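Local coordinates for protein putative oxidoreductase molybdopterin-binding subunit (Sulfolobus tokodaii, PDB 4ZOH) that probably serves as the molybdenum cofactor-binding subunit of an oxidoreductase related to aldehyde oxidase and xanthine dehydrogenase, carrying a pterin cytosine dinucleotide, at residues P111-L115 / L279-L283; E141-K145 / F262-V266. All coordinates share one frame; numbering follows the deposited sequence.

Contact 1: residues P111-L115 / L279-L283; sequences PEKAL and LIANL
P111 and I280 meet ring to branch: CB of the proline lies 3.7 Å from the methyl CG2 of the isoleucine, and CG of P111 is nearly as close to the same methyl. The two branches of I280 are shared out between different partners. CG2, anti to the backbone N, meets the proline ring, whereas CD1, with chi2 near 162°, reaches L115, whose CD2 sits 4.0 Å from that CD1. Further along the ring of P111, N282 crosses it at about a right angle, with ND2 3.7 Å from CD of the proline and CB 3.9 Å from its CG. No hydrogen bond spans the two segments, and the polar ends are held by a second shell. The carboxylate of E112 is gripped by two lysines of the adjacent strand, K259 and K261, while OD1 of N282 accepts from G284 N and T323 OG1, fixing the amide beside the proline. Within the short helix, L115 N bonds to P111 O at 3.0 Å and brings both apolar residues round to I280. Helix 111-114 thus lies against one face of the sheet, resting also on V321 of strand 313-321, while the side chains of L279 and A281 touch helix 288-304.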
ATOM      1  N   PRO A 111     -25.679  37.050   9.097  1.00 24.69           N
ATOM      2  CA  PRO A 111     -26.874  36.211   9.234  1.00 24.66           C
ATOM      3  C   PRO A 111     -28.144  36.962   9.679  1.00 32.45           C
ATOM      4  O   PRO A 111     -29.291  36.466   9.474  1.00 27.23           O
ATOM      5  CB  PRO A 111     -26.472  35.169  10.302  1.00 24.44           C
ATOM      6  CG  PRO A 111     -25.376  35.819  11.087  1.00 25.13           C
ATOM      7  CD  PRO A 111     -24.614  36.610  10.058  1.00 25.48           C
ATOM      8  N   GLU A 112     -27.915  38.119  10.312  1.00 33.77           N
ATOM      9  CA  GLU A 112     -28.956  39.046  10.696  1.00 36.56           C
ATOM     10  C   GLU A 112     -29.614  39.738   9.527  1.00 34.42           C
ATOM     11  O   GLU A 112     -30.826  39.844   9.534  1.00 37.54           O
ATOM     12  CB  GLU A 112     -28.398  40.099  11.631  1.00 40.12           C
ATOM     13  CG  GLU A 112     -28.744  39.789  13.064  1.00 50.68           C
ATOM     14  CD  GLU A 112     -28.501  40.984  13.949  1.00 59.84           C
ATOM     15  OE1 GLU A 112     -29.479  41.511  14.504  1.00 58.45           O
ATOM     16  OE2 GLU A 112     -27.330  41.424  14.015  1.00 50.77           O
ATOM     17  N   LYS A 113     -28.826  40.224   8.567  1.00 35.12           N
ATOM     18  CA  LYS A 113     -29.328  40.602   7.241  1.00 35.58           C
ATOM     19  C   LYS A 113     -30.012  39.427   6.566  1.00 36.92           C
ATOM     20  O   LYS A 113     -31.123  39.568   6.087  1.00 36.27           O
ATOM     21  CB  LYS A 113     -28.202  41.062   6.331  1.00 37.52           C
ATOM     22  CG  LYS A 113     -27.912  42.540   6.297  1.00 47.12           C
ATOM     23  CD  LYS A 113     -27.214  43.002   7.562  1.00 54.88           C
ATOM     24  CE  LYS A 113     -26.935  44.513   7.582  1.00 63.26           C
ATOM     25  NZ  LYS A 113     -25.631  44.896   6.933  1.00 66.93           N
ATOM     26  N   ALA A 114     -29.384  38.243   6.599  1.00 35.85           N
ATOM     27  CA  ALA A 114     -29.781  37.127   5.743  1.00 28.88           C
ATOM     28  C   ALA A 114     -31.163  36.644   6.098  1.00 31.12           C
ATOM     29  O   ALA A 114     -31.950  36.191   5.208  1.00 31.43           O
ATOM     30  CB  ALA A 114     -28.782  35.952   5.847  1.00 26.91           C
ATOM     31  N   LEU A 115     -31.449  36.654   7.389  1.00 28.62           N
ATOM     32  CA  LEU A 115     -32.745  36.169   7.869  1.00 32.38           C
ATOM     33  C   LEU A 115     -33.951  37.062   7.403  1.00 32.09           C
ATOM     34  O   LEU A 115     -35.079  36.628   7.517  1.00 32.91           O
ATOM     35  CB  LEU A 115     -32.782  35.940   9.394  1.00 30.76           C
ATOM     36  CG  LEU A 115     -32.693  37.055  10.443  1.00 36.11           C
ATOM     37  CD1 LEU A 115     -34.067  37.667  10.784  1.00 35.93           C
ATOM     38  CD2 LEU A 115     -32.094  36.504  11.729  1.00 32.56           C
ATOM     39  N   LEU A 279     -31.072  34.212  19.819  1.00 29.56           N
ATOM     40  CA  LEU A 279     -29.783  33.578  19.384  1.00 28.38           C
ATOM     41  C   LEU A 279     -29.693  33.516  17.881  1.00 26.95           C
ATOM     42  O   LEU A 279     -30.531  32.831  17.235  1.00 28.89           O
ATOM     43  CB  LEU A 279     -29.665  32.153  20.006  1.00 27.56           C
ATOM     44  CG  LEU A 279     -28.399  31.367  19.600  1.00 28.41           C
ATOM     45  CD1 LEU A 279     -27.148  31.958  20.277  1.00 29.56           C
ATOM     46  CD2 LEU A 279     -28.561  29.876  19.858  1.00 24.01           C
ATOM     47  N   ILE A 280     -28.708  34.179  17.280  1.00 27.33           N
ATOM     48  CA  ILE A 280     -28.513  33.995  15.844  1.00 25.61           C
ATOM     49  C   ILE A 280     -27.229  33.181  15.443  1.00 30.06           C
ATOM     50  O   ILE A 280     -26.068  33.682  15.616  1.00 27.96           O
ATOM     51  CB  ILE A 280     -28.493  35.339  15.101  1.00 25.82           C
ATOM     52  CG1 ILE A 280     -29.881  36.016  15.167  1.00 31.45           C
ATOM     53  CG2 ILE A 280     -28.197  35.105  13.627  1.00 23.05           C
ATOM     54  CD1 ILE A 280     -29.817  37.504  14.852  1.00 29.54           C
ATOM     55  N   ALA A 281     -27.421  32.005  14.830  1.00 24.78           N
ATOM     56  CA  ALA A 281     -26.294  31.119  14.427  1.00 24.88           C
ATOM     57  C   ALA A 281     -26.073  31.131  12.929  1.00 27.68           C
ATOM     58  O   ALA A 281     -27.038  31.125  12.161  1.00 29.46           O
ATOM     59  CB  ALA A 281     -26.529  29.716  14.932  1.00 26.41           C
ATOM     60  N   ASN A 282     -24.818  31.302  12.503  1.00 26.47           N
ATOM     61  CA  ASN A 282     -24.467  31.387  11.106  1.00 26.31           C
ATOM     62  C   ASN A 282     -24.069  29.989  10.522  1.00 29.64           C
ATOM     63  O   ASN A 282     -22.980  29.466  10.817  1.00 25.32           O
ATOM     64  CB  ASN A 282     -23.370  32.424  10.928  1.00 23.78           C
ATOM     65  CG  ASN A 282     -23.093  32.721   9.479  1.00 23.11           C
ATOM     66  OD1 ASN A 282     -23.443  31.936   8.644  1.00 24.84           O
ATOM     67  ND2 ASN A 282     -22.391  33.806   9.194  1.00 24.43           N
ATOM     68  N   LEU A 283     -24.974  29.364   9.771  1.00 23.64           N
ATOM     69  CA  LEU A 283     -24.651  28.100   9.089  1.00 22.52           C
ATOM     70  C   LEU A 283     -23.765  28.184   7.885  1.00 21.97           C
ATOM     71  O   LEU A 283     -23.297  27.132   7.397  1.00 24.70           O
ATOM     72  CB  LEU A 283     -25.892  27.375   8.689  1.00 23.41           C
ATOM     73  CG  LEU A 283     -26.817  26.966   9.807  1.00 24.89           C
ATOM     74  CD1 LEU A 283     -28.000  26.194   9.249  1.00 23.59           C
ATOM     75  CD2 LEU A 283     -26.149  26.173  10.929  1.00 23.41           C
TER

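Contact 2: residues E141-K145 / F262-V266; sequences EKAFK and FEVAV
Between F144 and A265 the main interaction is CH-pi: CB of A265 stands 3.6 Å from the centroid of the phenylalanine ring, only 3° off the ring normal, and therefore squarely over one face. CG of F144 is anti to its carbonyl carbon, an orientation that brings the ring over A265 CB. The edge of the same ring is met by E263. Its CG comes to 3.3 Å from CE2 of F144 near the ring plane, its carbonyl O faces CZ in plane at 3.5 Å, and the carboxylate is turned 74° from the ring. Helix 140-145 here packs on strand 254-266 of a mixed sheet in the molybdopterin-binding region, the axes of 141-145 and 262-266 crossing at 67° with 7.9 Å between them. A leucine in place of F144 has no ring, and A265 CB would probably be left without its CH-pi partner and R276 without its cation-pi partner. Charged and polar links come from outside the pair: R276 on the next strand forms a salt bridge with E263 as well as that cation-pi contact, and T150 OG1 hydrogen-bonds to OE1 of E263. The carbonyl O of A143 also lies 3.8 Å from CB of A265.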
ATOM      1  N   GLU A 141     -42.161  34.889  32.758  1.00 43.15           N
ATOM      2  CA  GLU A 141     -42.963  36.062  33.120  1.00 39.79           C
ATOM      3  C   GLU A 141     -42.788  36.480  34.576  1.00 35.93           C
ATOM      4  O   GLU A 141     -42.600  37.668  34.878  1.00 37.38           O
ATOM      5  CB  GLU A 141     -44.435  35.788  32.813  1.00 48.19           C
ATOM      6  CG  GLU A 141     -45.028  36.485  31.584  1.00 53.72           C
ATOM      7  CD  GLU A 141     -44.071  36.801  30.456  1.00 64.09           C
ATOM      8  OE1 GLU A 141     -43.472  37.915  30.471  1.00 67.44           O
ATOM      9  OE2 GLU A 141     -43.957  35.956  29.526  1.00 68.25           O
ATOM     10  N   LYS A 142     -42.865  35.468  35.432  1.00 32.66           N
ATOM     11  CA  LYS A 142     -42.595  35.534  36.838  1.00 38.27           C
ATOM     12  C   LYS A 142     -41.173  36.016  37.142  1.00 45.22           C
ATOM     13  O   LYS A 142     -40.982  36.821  38.090  1.00 40.76           O
ATOM     14  CB  LYS A 142     -42.831  34.136  37.440  1.00 39.69           C
ATOM     15  CG  LYS A 142     -42.468  33.992  38.910  1.00 41.73           C
ATOM     16  CD  LYS A 142     -42.810  32.604  39.411  1.00 44.55           C
ATOM     17  CE  LYS A 142     -42.756  32.558  40.941  1.00 49.10           C
ATOM     18  NZ  LYS A 142     -41.565  31.819  41.410  1.00 56.44           N
ATOM     19  N   ALA A 143     -40.188  35.519  36.363  1.00 36.54           N
ATOM     20  CA  ALA A 143     -38.811  35.975  36.491  1.00 33.19           C
ATOM     21  C   ALA A 143     -38.682  37.442  36.239  1.00 33.29           C
ATOM     22  O   ALA A 143     -38.006  38.128  36.990  1.00 34.97           O
ATOM     23  CB  ALA A 143     -37.850  35.213  35.533  1.00 31.78           C
ATOM     24  N   PHE A 144     -39.221  37.923  35.131  1.00 33.97           N
ATOM     25  CA  PHE A 144     -39.059  39.333  34.842  1.00 35.83           C
ATOM     26  C   PHE A 144     -39.991  40.195  35.726  1.00 44.02           C
ATOM     27  O   PHE A 144     -39.729  41.392  35.876  1.00 44.72           O
ATOM     28  CB  PHE A 144     -39.175  39.655  33.356  1.00 32.46           C
ATOM     29  CG  PHE A 144     -37.941  39.282  32.573  1.00 34.45           C
ATOM     30  CD1 PHE A 144     -37.623  37.935  32.343  1.00 31.01           C
ATOM     31  CD2 PHE A 144     -37.071  40.268  32.112  1.00 33.31           C
ATOM     32  CE1 PHE A 144     -36.448  37.580  31.663  1.00 36.90           C
ATOM     33  CE2 PHE A 144     -35.888  39.918  31.455  1.00 37.12           C
ATOM     34  CZ  PHE A 144     -35.581  38.580  31.207  1.00 33.57           C
ATOM     35  N   LYS A 145     -41.030  39.587  36.327  1.00 47.09           N
ATOM     36  CA  LYS A 145     -41.960  40.324  37.234  1.00 51.70           C
ATOM     37  C   LYS A 145     -41.235  40.643  38.543  1.00 45.66           C
ATOM     38  O   LYS A 145     -41.150  41.807  38.928  1.00 48.16           O
ATOM     39  CB  LYS A 145     -43.263  39.538  37.532  1.00 53.01           C
ATOM     40  CG  LYS A 145     -44.430  40.358  38.079  1.00 60.54           C
ATOM     41  CD  LYS A 145     -45.126  41.148  36.960  1.00 74.57           C
ATOM     42  CE  LYS A 145     -45.770  42.451  37.449  1.00 78.30           C
ATOM     43  NZ  LYS A 145     -46.809  42.221  38.498  1.00 80.72           N
ATOM     44  N   PHE A 262     -29.350  39.447  24.545  1.00 30.52           N
ATOM     45  CA  PHE A 262     -29.877  38.878  25.821  1.00 29.73           C
ATOM     46  C   PHE A 262     -30.471  39.974  26.699  1.00 25.70           C
ATOM     47  O   PHE A 262     -30.127  41.137  26.571  1.00 26.27           O
ATOM     48  CB  PHE A 262     -28.813  38.040  26.598  1.00 32.58           C
ATOM     49  CG  PHE A 262     -27.814  38.881  27.377  1.00 33.90           C
ATOM     50  CD1 PHE A 262     -28.126  39.377  28.666  1.00 33.98           C
ATOM     51  CD2 PHE A 262     -26.594  39.220  26.817  1.00 35.61           C
ATOM     52  CE1 PHE A 262     -27.239  40.204  29.351  1.00 33.31           C
ATOM     53  CE2 PHE A 262     -25.688  40.010  27.506  1.00 36.55           C
ATOM     54  CZ  PHE A 262     -26.006  40.491  28.784  1.00 37.17           C
ATOM     55  N   GLU A 263     -31.329  39.586  27.627  1.00 28.25           N
ATOM     56  CA  GLU A 263     -31.692  40.480  28.680  1.00 26.27           C
ATOM     57  C   GLU A 263     -31.780  39.598  29.882  1.00 26.90           C
ATOM     58  O   GLU A 263     -32.406  38.543  29.830  1.00 26.63           O
ATOM     59  CB  GLU A 263     -33.029  41.209  28.369  1.00 34.83           C
ATOM     60  CG  GLU A 263     -33.850  41.645  29.594  1.00 40.60           C
ATOM     61  CD  GLU A 263     -35.073  42.512  29.258  1.00 53.11           C
ATOM     62  OE1 GLU A 263     -35.311  43.539  29.973  1.00 53.38           O
ATOM     63  OE2 GLU A 263     -35.790  42.186  28.277  1.00 50.71           O
ATOM     64  N   VAL A 264     -31.160  40.023  30.996  1.00 27.71           N
ATOM     65  CA  VAL A 264     -31.183  39.118  32.156  1.00 28.52           C
ATOM     66  C   VAL A 264     -31.963  39.823  33.267  1.00 29.57           C
ATOM     67  O   VAL A 264     -31.833  41.040  33.475  1.00 27.24           O
ATOM     68  CB  VAL A 264     -29.725  38.627  32.562  1.00 23.91           C
ATOM     69  CG1 VAL A 264     -28.811  39.791  32.884  1.00 21.25           C
ATOM     70  CG2 VAL A 264     -29.723  37.638  33.699  1.00 21.99           C
ATOM     71  N   ALA A 265     -32.728  39.012  33.980  1.00 33.94           N
ATOM     72  CA  ALA A 265     -33.478  39.457  35.105  1.00 36.22           C
ATOM     73  C   ALA A 265     -32.844  38.989  36.412  1.00 38.97           C
ATOM     74  O   ALA A 265     -32.744  37.777  36.731  1.00 36.55           O
ATOM     75  CB  ALA A 265     -34.923  38.967  35.005  1.00 35.50           C
ATOM     76  N   VAL A 266     -32.472  39.989  37.208  1.00 43.49           N
ATOM     77  CA  VAL A 266     -31.829  39.715  38.484  1.00 45.69           C
ATOM     78  C   VAL A 266     -32.475  40.393  39.686  1.00 46.74           C
ATOM     79  O   VAL A 266     -33.045  41.507  39.554  1.00 44.81           O
ATOM     80  CB  VAL A 266     -30.337  40.120  38.429  1.00 44.90           C
ATOM     81  CG1 VAL A 266     -29.632  39.365  37.287  1.00 44.27           C
ATOM     82  CG2 VAL A 266     -30.151  41.647  38.316  1.00 34.33           C
TER

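Read from the N terminus, the chain first lays down helix 111-114, the earlier half of contact 1, and then strand 129-138, helix 140-145 and strand 149-161. Contact 2 closes when strand 254-266 comes back to helix 140-145, and contact 1 closes later, when the following strand, 272-282, reaches helix 111-114. The smaller loop therefore lies wholly within the larger, and the two do not cross. Their centres are about 25 Å apart and their nearest atoms about 7 Å, without touching. Each ties a short helix to one of two neighbouring strands of the same mixed sheet, illustrating how helices can be packed onto strands far along the chain.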